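PDB 1NTH: monomethylamine methyltransferase MtmB1 from Methanosarcina barkeri, which catalyses the transfer of the methyl group of monomethylamine to the corrinoid cofactor of its partner protein MtmC, a step of methanogenesis from methylamine. Local coordinates for residues Pro124-Gly129 with Lys151-Ile156; Met145-Glu150 with Asp376-Met381; Val113-Val118 with Gly360-Ser365; Asn332-Cys337 with Ser350-Thr355; Ala383-Glu388 with Gln442-Ala447. All coordinates share one frame; numbering follows the deposited sequence. Where two conformers were deposited one is given.

Contact 1: Pro124-Gly129 with Lys151-Ile156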
# COMPACT_ATOMS: atom_id res chain seq x y z
N PRO A 124 29.18 5.38 -14.12
CA PRO A 124 28.59 5.72 -12.82
C PRO A 124 27.16 6.20 -13.01
O PRO A 124 26.72 6.45 -14.13
CB PRO A 124 29.51 6.82 -12.30
CG PRO A 124 30.04 7.46 -13.54
CD PRO A 124 30.31 6.27 -14.43
N ILE A 125 26.43 6.30 -11.90
CA ILE A 125 25.06 6.77 -11.93
C ILE A 125 25.11 8.29 -12.09
O ILE A 125 25.90 8.97 -11.43
CB ILE A 125 24.34 6.43 -10.60
CG1 ILE A 125 24.14 4.91 -10.50
CG2 ILE A 125 23.01 7.17 -10.50
CD1 ILE A 125 23.38 4.31 -11.66
N VAL A 126 24.27 8.81 -12.98
CA VAL A 126 24.23 10.25 -13.23
C VAL A 126 23.06 10.88 -12.47
O VAL A 126 21.90 10.67 -12.80
CB VAL A 126 24.07 10.54 -14.74
CG1 VAL A 126 23.97 12.05 -14.98
CG2 VAL A 126 25.26 9.97 -15.50
N GLN A 127 23.40 11.62 -11.42
CA GLN A 127 22.40 12.30 -10.61
C GLN A 127 22.39 13.75 -11.05
O GLN A 127 23.26 14.53 -10.65
CB GLN A 127 22.76 12.18 -9.13
CG GLN A 127 21.77 12.85 -8.19
CD GLN A 127 21.88 12.31 -6.78
OE1 GLN A 127 22.63 12.82 -5.95
NE2 GLN A 127 21.14 11.24 -6.52
N GLY A 128 21.42 14.11 -11.88
CA GLY A 128 21.37 15.46 -12.40
C GLY A 128 20.30 16.35 -11.80
O GLY A 128 19.20 15.90 -11.46
N GLY A 129 20.62 17.63 -11.69
CA GLY A 129 19.67 18.58 -11.15
C GLY A 129 20.34 19.90 -10.83
O GLY A 129 21.54 20.05 -11.07
N LYS A 151 17.93 11.46 -21.17
CA LYS A 151 18.13 10.04 -20.92
C LYS A 151 19.44 9.77 -20.18
O LYS A 151 19.61 8.72 -19.56
CB LYS A 151 18.11 9.24 -22.23
CG LYS A 151 16.70 9.02 -22.77
CD LYS A 151 16.69 8.00 -23.89
CE LYS A 151 15.26 7.62 -24.25
NZ LYS A 151 15.23 6.55 -25.29
N GLU A 152 20.36 10.72 -20.26
CA GLU A 152 21.65 10.61 -19.58
C GLU A 152 21.48 10.61 -18.06
O GLU A 152 22.29 10.02 -17.34
CB GLU A 152 22.56 11.78 -19.95
CG GLU A 152 23.25 11.69 -21.31
CD GLU A 152 24.25 10.56 -21.39
OE1 GLU A 152 24.91 10.26 -20.37
OE2 GLU A 152 24.41 9.97 -22.48
N VAL A 153 20.44 11.28 -17.58
CA VAL A 153 20.19 11.40 -16.15
C VAL A 153 19.42 10.21 -15.57
O VAL A 153 18.40 9.79 -16.11
CB VAL A 153 19.43 12.72 -15.86
CG1 VAL A 153 19.17 12.87 -14.36
CG2 VAL A 153 20.26 13.91 -16.36
N ASP A 154 19.94 9.67 -14.46
CA ASP A 154 19.34 8.52 -13.77
C ASP A 154 18.47 8.90 -12.57
O ASP A 154 17.40 8.31 -12.36
CB ASP A 154 20.44 7.58 -13.28
CG ASP A 154 21.24 6.98 -14.41
OD1 ASP A 154 20.62 6.33 -15.28
OD2 ASP A 154 22.48 7.14 -14.42
N THR A 155 18.94 9.86 -11.78
CA THR A 155 18.22 10.34 -10.60
C THR A 155 18.32 11.85 -10.59
O THR A 155 19.10 12.43 -11.35
CB THR A 155 18.84 9.79 -9.29
OG1 THR A 155 20.19 10.26 -9.17
CG2 THR A 155 18.84 8.27 -9.30
N ILE A 156 17.54 12.49 -9.73
CA ILE A 156 17.53 13.95 -9.65
C ILE A 156 18.12 14.47 -8.34
O ILE A 156 17.86 13.91 -7.28
CB ILE A 156 16.09 14.52 -9.73
CG1 ILE A 156 15.40 14.07 -11.03
CG2 ILE A 156 16.11 16.04 -9.61
CD1 ILE A 156 16.06 14.58 -12.30
O HOH W 1 24.50 5.95 -15.59

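Contact 2: Met145-Glu150 with Asp376-Met381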
# COMPACT_ATOMS: atom_id res chain seq x y z
N MET A 145 12.41 19.43 -14.89
CA MET A 145 12.02 18.61 -16.02
C MET A 145 13.15 18.57 -17.04
O MET A 145 13.31 17.58 -17.76
CB MET A 145 10.74 19.15 -16.67
CG MET A 145 9.92 18.07 -17.37
SD MET A 145 8.44 18.67 -18.20
CE MET A 145 7.59 19.51 -16.87
N SER A 146 13.94 19.65 -17.12
CA SER A 146 15.03 19.69 -18.09
C SER A 146 16.07 18.60 -17.82
O SER A 146 16.86 18.27 -18.70
CB SER A 146 15.69 21.07 -18.12
OG SER A 146 16.56 21.28 -17.02
N TYR A 147 16.07 18.05 -16.61
CA TYR A 147 17.00 16.98 -16.28
C TYR A 147 16.33 15.63 -16.51
O TYR A 147 16.95 14.72 -17.06
CB TYR A 147 17.46 17.08 -14.82
CG TYR A 147 18.23 18.34 -14.52
CD1 TYR A 147 17.56 19.51 -14.19
CD2 TYR A 147 19.62 18.35 -14.57
CE1 TYR A 147 18.27 20.68 -13.91
CE2 TYR A 147 20.34 19.52 -14.30
CZ TYR A 147 19.65 20.67 -13.97
OH TYR A 147 20.35 21.82 -13.67
N ALA A 148 15.07 15.52 -16.09
CA ALA A 148 14.34 14.26 -16.25
C ALA A 148 14.17 13.91 -17.72
O ALA A 148 14.11 12.74 -18.08
CB ALA A 148 12.98 14.35 -15.57
N LEU A 149 14.09 14.93 -18.57
CA LEU A 149 13.93 14.71 -20.01
C LEU A 149 15.21 14.18 -20.67
O LEU A 149 15.17 13.71 -21.81
CB LEU A 149 13.49 16.00 -20.70
CG LEU A 149 12.04 16.43 -20.43
CD1 LEU A 149 11.81 17.85 -20.93
CD2 LEU A 149 11.09 15.45 -21.11
N GLU A 150 16.33 14.27 -19.96
CA GLU A 150 17.61 13.79 -20.49
C GLU A 150 17.79 12.31 -20.16
O GLU A 150 17.81 11.94 -18.99
CB GLU A 150 18.77 14.58 -19.88
CG GLU A 150 18.86 16.04 -20.29
CD GLU A 150 19.15 16.22 -21.77
OE1 GLU A 150 19.86 15.36 -22.34
OE2 GLU A 150 18.69 17.22 -22.35
N ASP A 376 18.39 30.43 -10.86
CA ASP A 376 18.05 29.86 -12.16
C ASP A 376 19.20 29.57 -13.13
O ASP A 376 18.95 29.27 -14.30
CB ASP A 376 17.00 30.73 -12.86
CG ASP A 376 15.71 30.84 -12.06
OD1 ASP A 376 15.37 29.87 -11.35
OD2 ASP A 376 15.03 31.89 -12.15
N LYS A 377 20.44 29.63 -12.66
CA LYS A 377 21.56 29.35 -13.55
C LYS A 377 22.07 27.91 -13.50
O LYS A 377 23.23 27.65 -13.19
CB LYS A 377 22.71 30.33 -13.31
CG LYS A 377 22.40 31.74 -13.83
CD LYS A 377 23.65 32.57 -14.08
CE LYS A 377 23.29 33.90 -14.71
NZ LYS A 377 24.49 34.72 -15.04
N THR A 378 21.17 26.98 -13.82
CA THR A 378 21.48 25.55 -13.88
C THR A 378 20.48 24.94 -14.85
O THR A 378 19.28 25.23 -14.79
CB THR A 378 21.30 24.84 -12.51
OG1 THR A 378 19.94 24.98 -12.07
CG2 THR A 378 22.23 25.42 -11.47
N THR A 379 20.96 24.10 -15.77
CA THR A 379 20.05 23.45 -16.72
C THR A 379 20.50 22.02 -17.00
O THR A 379 21.65 21.65 -16.75
CB THR A 379 19.99 24.18 -18.08
OG1 THR A 379 21.09 23.77 -18.90
CG2 THR A 379 20.03 25.69 -17.89
N GLY A 380 19.58 21.22 -17.54
CA GLY A 380 19.88 19.84 -17.85
C GLY A 380 21.00 19.63 -18.84
O GLY A 380 21.58 18.54 -18.89
N MET A 381 21.32 20.64 -19.64
CA MET A 381 22.40 20.51 -20.62
C MET A 381 23.74 20.20 -19.95
O MET A 381 24.53 19.43 -20.49
CB MET A 381 22.53 21.79 -21.46
CG MET A 381 21.48 21.94 -22.54
SD MET A 381 21.63 20.70 -23.86
CE MET A 381 22.72 21.56 -25.01

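Contact 3: Val113-Val118 with Gly360-Ser365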
# COMPACT_ATOMS: atom_id res chain seq x y z
N VAL A 113 22.57 0.87 -7.68
CA VAL A 113 23.84 1.52 -7.39
C VAL A 113 24.76 0.45 -6.82
O VAL A 113 24.51 -0.08 -5.73
CB VAL A 113 23.68 2.65 -6.35
CG1 VAL A 113 25.03 3.32 -6.10
CG2 VAL A 113 22.66 3.67 -6.85
N ARG A 114 25.80 0.11 -7.57
CA ARG A 114 26.76 -0.91 -7.15
C ARG A 114 28.17 -0.34 -7.20
O ARG A 114 28.43 0.65 -7.88
CB ARG A 114 26.64 -2.15 -8.05
CG ARG A 114 25.24 -2.76 -8.04
CD ARG A 114 25.21 -4.13 -8.70
NE ARG A 114 23.88 -4.75 -8.64
CZ ARG A 114 23.01 -4.76 -9.64
NH1 ARG A 114 23.32 -4.19 -10.80
NH2 ARG A 114 21.83 -5.34 -9.49
N LYS A 115 29.09 -0.97 -6.49
CA LYS A 115 30.47 -0.49 -6.44
C LYS A 115 31.21 -0.46 -7.78
O LYS A 115 31.03 -1.33 -8.63
CB LYS A 115 31.29 -1.33 -5.45
CG LYS A 115 32.73 -0.83 -5.32
CD LYS A 115 33.57 -1.65 -4.35
CE LYS A 115 34.99 -1.09 -4.27
NZ LYS A 115 35.84 -1.88 -3.33
N ARG A 116 32.03 0.58 -7.95
CA ARG A 116 32.85 0.74 -9.14
C ARG A 116 34.30 0.81 -8.68
O ARG A 116 34.60 1.35 -7.62
CB ARG A 116 32.53 2.04 -9.89
CG ARG A 116 31.20 2.05 -10.62
CD ARG A 116 31.03 3.31 -11.47
NE ARG A 116 31.95 3.37 -12.61
CZ ARG A 116 33.02 4.16 -12.69
NH1 ARG A 116 33.32 4.99 -11.69
NH2 ARG A 116 33.79 4.13 -13.77
N SER A 117 35.20 0.25 -9.48
CA SER A 117 36.61 0.27 -9.15
C SER A 117 37.27 1.36 -9.98
O SER A 117 36.64 1.95 -10.86
CB SER A 117 37.26 -1.08 -9.46
OG SER A 117 37.14 -1.39 -10.84
N VAL A 118 38.54 1.63 -9.71
CA VAL A 118 39.27 2.63 -10.47
C VAL A 118 39.31 2.13 -11.92
O VAL A 118 39.59 0.96 -12.17
CB VAL A 118 40.71 2.77 -9.94
CG1 VAL A 118 41.52 3.69 -10.85
CG2 VAL A 118 40.68 3.32 -8.52
N GLY A 360 36.69 6.02 -9.83
CA GLY A 360 35.82 5.04 -9.20
C GLY A 360 34.55 5.50 -8.49
O GLY A 360 33.98 4.73 -7.72
N ARG A 361 34.10 6.72 -8.73
CA ARG A 361 32.88 7.21 -8.08
C ARG A 361 31.67 6.43 -8.59
O ARG A 361 31.59 6.11 -9.77
CB ARG A 361 32.66 8.69 -8.36
CG ARG A 361 33.70 9.63 -7.76
CD ARG A 361 33.57 9.75 -6.25
NE ARG A 361 34.63 10.61 -5.72
CZ ARG A 361 34.84 10.84 -4.43
NH1 ARG A 361 34.06 10.29 -3.50
NH2 ARG A 361 35.85 11.61 -4.06
N GLU A 362 30.73 6.13 -7.70
CA GLU A 362 29.53 5.41 -8.10
C GLU A 362 28.45 6.38 -8.57
O GLU A 362 27.62 6.02 -9.41
CB GLU A 362 28.98 4.59 -6.94
CG GLU A 362 29.72 3.29 -6.64
CD GLU A 362 31.05 3.50 -5.94
OE1 GLU A 362 31.19 4.47 -5.17
OE2 GLU A 362 31.96 2.67 -6.16
N ILE A 363 28.46 7.60 -8.04
CA ILE A 363 27.47 8.60 -8.39
C ILE A 363 28.07 9.97 -8.69
O ILE A 363 28.97 10.43 -7.99
CB ILE A 363 26.44 8.76 -7.25
CG1 ILE A 363 25.73 7.43 -6.98
CG2 ILE A 363 25.43 9.85 -7.60
CD1 ILE A 363 24.83 7.45 -5.75
N LEU A 364 27.57 10.61 -9.75
CA LEU A 364 28.01 11.95 -10.13
C LEU A 364 26.79 12.84 -9.87
O LEU A 364 25.74 12.64 -10.47
CB LEU A 364 28.38 12.01 -11.61
CG LEU A 364 29.35 10.93 -12.13
CD1 LEU A 364 29.70 11.23 -13.58
CD2 LEU A 364 30.60 10.91 -11.27
N SER A 365 26.94 13.83 -8.99
CA SER A 365 25.82 14.71 -8.64
C SER A 365 26.09 16.15 -9.10
O SER A 365 26.86 16.87 -8.47
CB SER A 365 25.60 14.67 -7.12
OG SER A 365 24.31 15.15 -6.76
O HOH W 2 27.51 2.76 -9.70

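Contact 4: Asn332-Cys337 with Ser350-Thr355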
# COMPACT_ATOMS: atom_id res chain seq x y z
N ASN A 332 30.50 12.39 -6.09
CA ASN A 332 31.13 13.71 -6.01
C ASN A 332 30.15 14.73 -6.57
O ASN A 332 29.35 14.42 -7.46
CB ASN A 332 32.45 13.73 -6.80
CG ASN A 332 33.37 14.86 -6.36
OD1 ASN A 332 33.09 15.56 -5.39
ND2 ASN A 332 34.48 15.03 -7.07
N GLN A 333 30.20 15.95 -6.03
CA GLN A 333 29.30 17.03 -6.43
C GLN A 333 30.03 18.07 -7.28
O GLN A 333 31.22 18.32 -7.09
CB GLN A 333 28.67 17.69 -5.19
CG GLN A 333 29.65 18.08 -4.12
CD GLN A 333 28.96 18.55 -2.85
OE1 GLN A 333 28.39 19.64 -2.81
NE2 GLN A 333 28.99 17.73 -1.82
N TYR A 334 29.29 18.67 -8.20
CA TYR A 334 29.83 19.62 -9.18
C TYR A 334 29.53 21.11 -9.01
O TYR A 334 28.38 21.53 -9.06
CB TYR A 334 29.34 19.20 -10.58
CG TYR A 334 29.86 17.86 -11.04
CD1 TYR A 334 29.68 16.70 -10.27
CD2 TYR A 334 30.59 17.75 -12.22
CE1 TYR A 334 30.22 15.48 -10.66
CE2 TYR A 334 31.12 16.54 -12.63
CZ TYR A 334 30.94 15.41 -11.84
OH TYR A 334 31.53 14.22 -12.22
N TYR A 335 30.60 21.90 -8.84
CA TYR A 335 30.51 23.36 -8.70
C TYR A 335 31.44 24.08 -9.67
O TYR A 335 32.55 24.46 -9.30
CB TYR A 335 30.85 23.80 -7.28
CG TYR A 335 29.73 23.64 -6.28
CD1 TYR A 335 29.59 22.47 -5.53
CD2 TYR A 335 28.82 24.67 -6.07
CE1 TYR A 335 28.58 22.34 -4.59
CE2 TYR A 335 27.80 24.55 -5.13
CZ TYR A 335 27.69 23.39 -4.39
OH TYR A 335 26.72 23.29 -3.42
N PRO A 336 31.01 24.28 -10.93
CA PRO A 336 31.86 24.97 -11.89
C PRO A 336 31.83 26.48 -11.62
O PRO A 336 30.89 26.98 -11.00
CB PRO A 336 31.20 24.65 -13.24
CG PRO A 336 30.40 23.40 -12.97
CD PRO A 336 29.85 23.65 -11.60
N CYS A 337 32.85 27.19 -12.08
CA CYS A 337 32.92 28.64 -11.90
C CYS A 337 31.99 29.34 -12.89
O CYS A 337 31.26 30.26 -12.54
CB CYS A 337 34.34 29.16 -12.14
SG CYS A 337 35.55 28.71 -10.89
N SER A 350 33.18 18.70 -17.38
CA SER A 350 33.75 17.55 -18.08
C SER A 350 35.01 17.05 -17.38
O SER A 350 35.20 15.85 -17.21
CB SER A 350 34.07 17.90 -19.53
OG SER A 350 32.89 18.14 -20.27
N ALA A 351 35.88 17.98 -16.99
CA ALA A 351 37.11 17.60 -16.30
C ALA A 351 36.77 16.82 -15.03
O ALA A 351 37.42 15.83 -14.71
CB ALA A 351 37.94 18.84 -15.96
N GLN A 352 35.75 17.27 -14.31
CA GLN A 352 35.38 16.58 -13.09
C GLN A 352 34.74 15.22 -13.37
O GLN A 352 34.96 14.27 -12.63
CB GLN A 352 34.44 17.43 -12.23
CG GLN A 352 34.29 16.86 -10.83
CD GLN A 352 33.50 17.76 -9.91
OE1 GLN A 352 33.47 18.98 -10.08
NE2 GLN A 352 32.87 17.15 -8.91
N SER A 353 33.95 15.14 -14.44
CA SER A 353 33.31 13.88 -14.79
C SER A 353 34.38 12.85 -15.17
O SER A 353 34.28 11.67 -14.83
CB SER A 353 32.34 14.08 -15.95
OG SER A 353 31.71 12.86 -16.31
N ILE A 354 35.42 13.30 -15.86
CA ILE A 354 36.51 12.40 -16.25
C ILE A 354 37.19 11.89 -14.98
O ILE A 354 37.41 10.69 -14.81
CB ILE A 354 37.55 13.12 -17.14
CG1 ILE A 354 36.93 13.45 -18.50
CG2 ILE A 354 38.80 12.27 -17.28
CD1 ILE A 354 37.78 14.38 -19.36
N THR A 355 37.51 12.81 -14.08
CA THR A 355 38.18 12.47 -12.83
C THR A 355 37.34 11.53 -11.96
O THR A 355 37.84 10.51 -11.48
CB THR A 355 38.49 13.74 -12.01
OG1 THR A 355 39.27 14.64 -12.81
CG2 THR A 355 39.24 13.39 -10.73

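Contact 5: Ala383-Glu388 with Gln442-Ala447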
# COMPACT_ATOMS: atom_id res chain seq x y z
N ALA A 383 24.16 18.56 -17.19
CA ALA A 383 24.09 17.18 -16.73
C ALA A 383 24.27 16.23 -17.91
O ALA A 383 24.81 15.14 -17.76
CB ALA A 383 22.76 16.92 -16.03
N ARG A 384 23.79 16.64 -19.08
CA ARG A 384 23.94 15.80 -20.27
C ARG A 384 25.42 15.63 -20.58
O ARG A 384 25.88 14.53 -20.87
CB ARG A 384 23.24 16.43 -21.48
CG ARG A 384 23.36 15.59 -22.74
CD ARG A 384 23.01 16.37 -23.99
NE ARG A 384 21.61 16.80 -24.02
CZ ARG A 384 21.06 17.47 -25.02
NH1 ARG A 384 21.79 17.79 -26.08
NH2 ARG A 384 19.78 17.82 -24.97
N MET A 385 26.18 16.72 -20.50
CA MET A 385 27.61 16.65 -20.78
C MET A 385 28.29 15.79 -19.73
O MET A 385 29.15 14.96 -20.05
CB MET A 385 28.23 18.05 -20.78
CG MET A 385 29.70 18.07 -21.16
SD MET A 385 30.01 17.47 -22.85
CE MET A 385 29.72 18.97 -23.79
N MET A 386 27.91 15.98 -18.47
CA MET A 386 28.48 15.21 -17.37
C MET A 386 28.30 13.72 -17.66
O MET A 386 29.22 12.92 -17.49
CB MET A 386 27.78 15.59 -16.06
CG MET A 386 28.30 14.89 -14.81
SD MET A 386 27.50 15.50 -13.29
CE MET A 386 25.89 14.71 -13.41
N GLY A 387 27.11 13.35 -18.13
CA GLY A 387 26.82 11.96 -18.44
C GLY A 387 27.54 11.42 -19.66
O GLY A 387 28.06 10.30 -19.63
N GLU A 388 27.59 12.19 -20.74
CA GLU A 388 28.27 11.74 -21.96
C GLU A 388 29.76 11.55 -21.71
O GLU A 388 30.36 10.60 -22.20
CB GLU A 388 28.07 12.74 -23.10
CG GLU A 388 26.70 12.68 -23.75
CD GLU A 388 26.75 12.98 -25.23
OE1 GLU A 388 26.84 14.17 -25.61
OE2 GLU A 388 26.73 12.01 -26.03
N GLN A 442 24.87 24.77 -29.93
CA GLN A 442 26.10 25.09 -30.63
C GLN A 442 27.27 25.15 -29.66
O GLN A 442 28.37 24.68 -29.96
CB GLN A 442 25.97 26.42 -31.37
CG GLN A 442 25.01 26.40 -32.55
CD GLN A 442 24.85 27.76 -33.21
OE1 GLN A 442 25.70 28.63 -33.07
NE2 GLN A 442 23.76 27.93 -33.94
N VAL A 443 27.03 25.72 -28.48
CA VAL A 443 28.06 25.82 -27.45
C VAL A 443 28.45 24.41 -27.02
O VAL A 443 29.63 24.10 -26.85
CB VAL A 443 27.55 26.61 -26.22
CG1 VAL A 443 28.55 26.52 -25.08
CG2 VAL A 443 27.31 28.06 -26.60
N TYR A 444 27.45 23.56 -26.85
CA TYR A 444 27.67 22.17 -26.45
C TYR A 444 28.55 21.47 -27.48
O TYR A 444 29.52 20.79 -27.12
CB TYR A 444 26.32 21.45 -26.34
CG TYR A 444 26.38 20.07 -25.71
CD1 TYR A 444 26.14 19.89 -24.35
CD2 TYR A 444 26.65 18.94 -26.49
CE1 TYR A 444 26.17 18.61 -23.77
CE2 TYR A 444 26.68 17.66 -25.92
CZ TYR A 444 26.44 17.51 -24.56
OH TYR A 444 26.45 16.25 -24.01
N ASP A 445 28.22 21.63 -28.76
CA ASP A 445 29.00 21.00 -29.82
C ASP A 445 30.45 21.46 -29.79
O ASP A 445 31.37 20.65 -29.97
CB ASP A 445 28.41 21.31 -31.19
CG ASP A 445 27.05 20.68 -31.40
OD1 ASP A 445 26.82 19.59 -30.84
OD2 ASP A 445 26.22 21.27 -32.12
N GLY A 446 30.66 22.75 -29.57
CA GLY A 446 32.01 23.28 -29.53
C GLY A 446 32.84 22.65 -28.43
O GLY A 446 34.00 22.29 -28.63
N ALA A 447 32.24 22.51 -27.25
CA ALA A 447 32.93 21.92 -26.11
C ALA A 447 33.23 20.45 -26.36
O ALA A 447 34.32 19.96 -26.06
CB ALA A 447 32.08 22.08 -24.85

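Contact 1: Pro124-Gly129 with Lys151-Ile156
Pro124 and Asp154 come together round a water lying between Pro124 O and Asp154 OD2, just where two parallel strands of the TIM barrel, 125-128 and 155-156, begin to converge. Next along, Ile125 lays its CG2 methyl against Asp154 CB, the two side chains crossing at about a right angle. Val126 N then gives an almost straight bond to Asp154 OD2 (2.8 Å, 178°), meeting the anti lone pair, the one turned away from OD1. The aspartate CG stands beside its own backbone N (chi1 -64°), which carries the carboxylate back to this strand N-H; an aspartate suits a place where the second strand has not yet supplied a carbonyl. Val126 O is gripped twice, by Asp154 N at 2.8 Å in the carbonyl plane and by Thr155 N at 3.2 Å, tilted from it. Both valine methyls straddle Glu152 O.

Gln127 extends its chain so that NE2 reaches Thr155 OG1 at 3.0 Å with the hydroxyl near the amide plane, while its OE1 is bonded to Ser365 OG. Gly128 fits because a CB there would press tightly on Val153 CG2. Its N-H bonds Thr155 O at 2.9 Å, and its own carbonyl receives a CA-H contact, Ile156 CA lying 3.1 Å from Gly128 O.

Contact 2: Met145-Glu150 with Asp376-Met381
Ser146 OG serves two partners: it accepts from Gly380 N at 3.1 Å, with a bent N-H...O angle of 138°, and is also hydrogen-bonded to Val143 O in the preceding turn of its own helix. The contact thus sets helix 140-148 against the start of helix 380-393, two helices of the TIM-barrel protein. The serine hydroxyl lies between its own backbone N and carbonyl carbon (chi1 77°), a position from which it can serve both partners.

Tyr147 supplies the packing. Gly380 CA sits over one face of its ring, 3.7 Å from the ring centroid and 19° off the normal, a CH-pi contact displaced toward the rim. Further out, Tyr147 OH comes within 3.4 Å of Thr378 CB. Replacing the tyrosine by an alanine would probably strip Gly380 of its aromatic cover and open a gap beside Thr378. Glycine is the fitting residue at 380, since a CB there would run into Ser146 O; its CA-H points instead almost straight at that oxygen, Gly380 CA to Ser146 O being 3.5 Å.

Glu150 brings its aliphatic CG near Gly380 O, whereas its carboxylate turns to Arg384 in a salt bridge. Threonine suits the N-cap position just before helix 380-393, because its hydroxyl, which is also hydrogen-bonded to Glu382 OE2, can take an N-H of the first turn: Met381 N bonds Thr379 OG1 at 3.2 Å.

Contact 3: Val113-Val118 with Gly360-Ser365
Arg116 and Glu362 touch, yet their charged ends are turned apart, NH1 and OE2 standing 6.1 Å from each other. Each side chain instead reaches the backbone of the other segment. Glu362 CG lies 3.2 Å from Arg114 O, and a bend at chi2 (75°) then brings OE2 to Arg116 N. That bond is short and nearly straight (2.8 Å, 169°) and uses the anti lone pair of OE2, while OE1 accepts Ser330 N. The aliphatic part of Lys115 crosses obliquely past the same carboxylate, CG lying 3.7 Å from Glu362 OE2, and carries its ammonium on to Thr326 O and a salt bridge with Asp327.

In Arg116 a bend at chi3 (68°) brings the guanidinium to the segment 360-365, where NH1 bonds Arg361 O at 2.8 Å, the oxygen lying at the edge of the guanidinium and somewhat out of its plane. NH1 also bonds Thr357 O, and NE bonds Ala122 O. A leucine in its place would probably leave the carbonyls of Arg361, Thr357 and Ala122 without these N-H partners.

Gly360 is the residue of a Schellman motif closing helix 343-359; its positive phi calls for glycine. At the other end of the contact, Val113 CG1 and Ile363 CD1 meet at 4.1 Å, crossing at about a right angle, and a water joins Arg114 O to Glu362 O. The contact therefore ties the segment leaving hairpin strand 111-114 to the start of TIM-barrel strand 363-366 through charged side chains bonded to backbone groups, and the guanidinium beside the helix C-terminus would probably be favoured by its carbonyls.

Contact 4: Asn332-Cys337 with Ser350-Thr355
The Tyr334 ring carries the Gln352 side-chain amide stacked on one face, their planes only 8° apart, while Met386 SD from helix 380-393 lies over the opposite face. Gln352 NE2 lies 3.5 Å above the ring plane, displaced toward the rim, and Gln352 CG adds a CH-pi contact 4.0 Å from the ring centroid. At the ring edge, near its plane, stand Ser353 N and Asn332 O; Tyr334 OH rests 3.1 Å from Ser353 CA.

Gln352 reaches this place because CG is anti to its backbone N (chi1 -168°) and the chain stays extended beyond it. NE2 gives a short bond to Gln333 O (2.7 Å, 167°), which lies in the amide plane, although the donor stands above the carbonyl plane and off its lone pairs. OE1 is bonded to Thr306 OG1, so the buried amide has partners at both ends and its rotation is fixed. Asn332 ND2 and Gln352 NE2, both donors, do not bond each other; ND2 turns to Asp356 OD1.

A glutamine suits this helix position, flat enough to stack and polar enough to bond a strand carbonyl. This is helix-on-strand packing within a beta-alpha-beta unit of the TIM barrel: strand 330-333, helix 343-359 and strand 363-366.

Contact 5: Ala383-Glu388 with Gln442-Ala447
Met385 sets its terminal methyl almost squarely over the centre of the Tyr444 ring: CE is 3.6 Å from the ring centroid and 12° off the normal. SD lies obliquely at 4.5 Å from the same centroid, making this a Met-aromatic contact as well as a CH-pi one. Bends at chi2 and chi3 curl the chain onto the ring, a curl that the unbranched, flexible methionine suits, and CE also meets Ala447 CB at 4.0 Å.

The axes of segments 383-388 and 442-447 are 11.8 Å apart at closest approach and 25° from parallel, a separation the tyrosine bridges. With CG anti to its backbone N (chi1 -171°), Tyr444 points across to helix 380-393 and donates its hydroxyl to Glu388 OE1 at 2.7 Å. The carboxylate is nearly coplanar with the ring, and the bond uses the anti lone pair of OE1. Glu388 OE2 forms salt bridges with Arg448 and Arg391, whose charges are likely to favour the ionised carboxylate.

Arg384 CD lies 3.4 Å from Tyr444 OH, on the side of the ring plane away from Met385 CE, approaching obliquely; its guanidinium is too distant for more than a weak cation-pi attraction. That charge goes to Glu150 and to backbone carbonyls of Phe3 and Arg4 of a neighbouring subunit. Small Ala447 lets the methionine in, and the whole is helix-to-helix packing on the outside of the TIM barrel, where the C-terminal helix 438-454 covers helix 380-393.

In the fold
Contacts 1, 3 and 4 all reach the parallel sheet of the barrel, in which strand 363-366 runs between 125-128 and 330-333: Gln127 N bonds Leu364 O at 2.7 Å, and Ser365 N bonds Asn332 O at 2.9 Å. Ser365 OG, itself bonded to Gln127, also hydrogen-bonds O2 of the pyrrolysine at position 202, the UAG-encoded residue that probably takes part in handling methylamine. Contacts 2 and 5 lie further out and share helix 380-393; their centres are about 12 Å apart, and the salt bridge from Glu150 OE1 to Arg384 NE, 2.8 Å long, joins them. Met386 ties contact 5 inward, its O bonded to Ser353 OG of contact 4 at 2.8 Å.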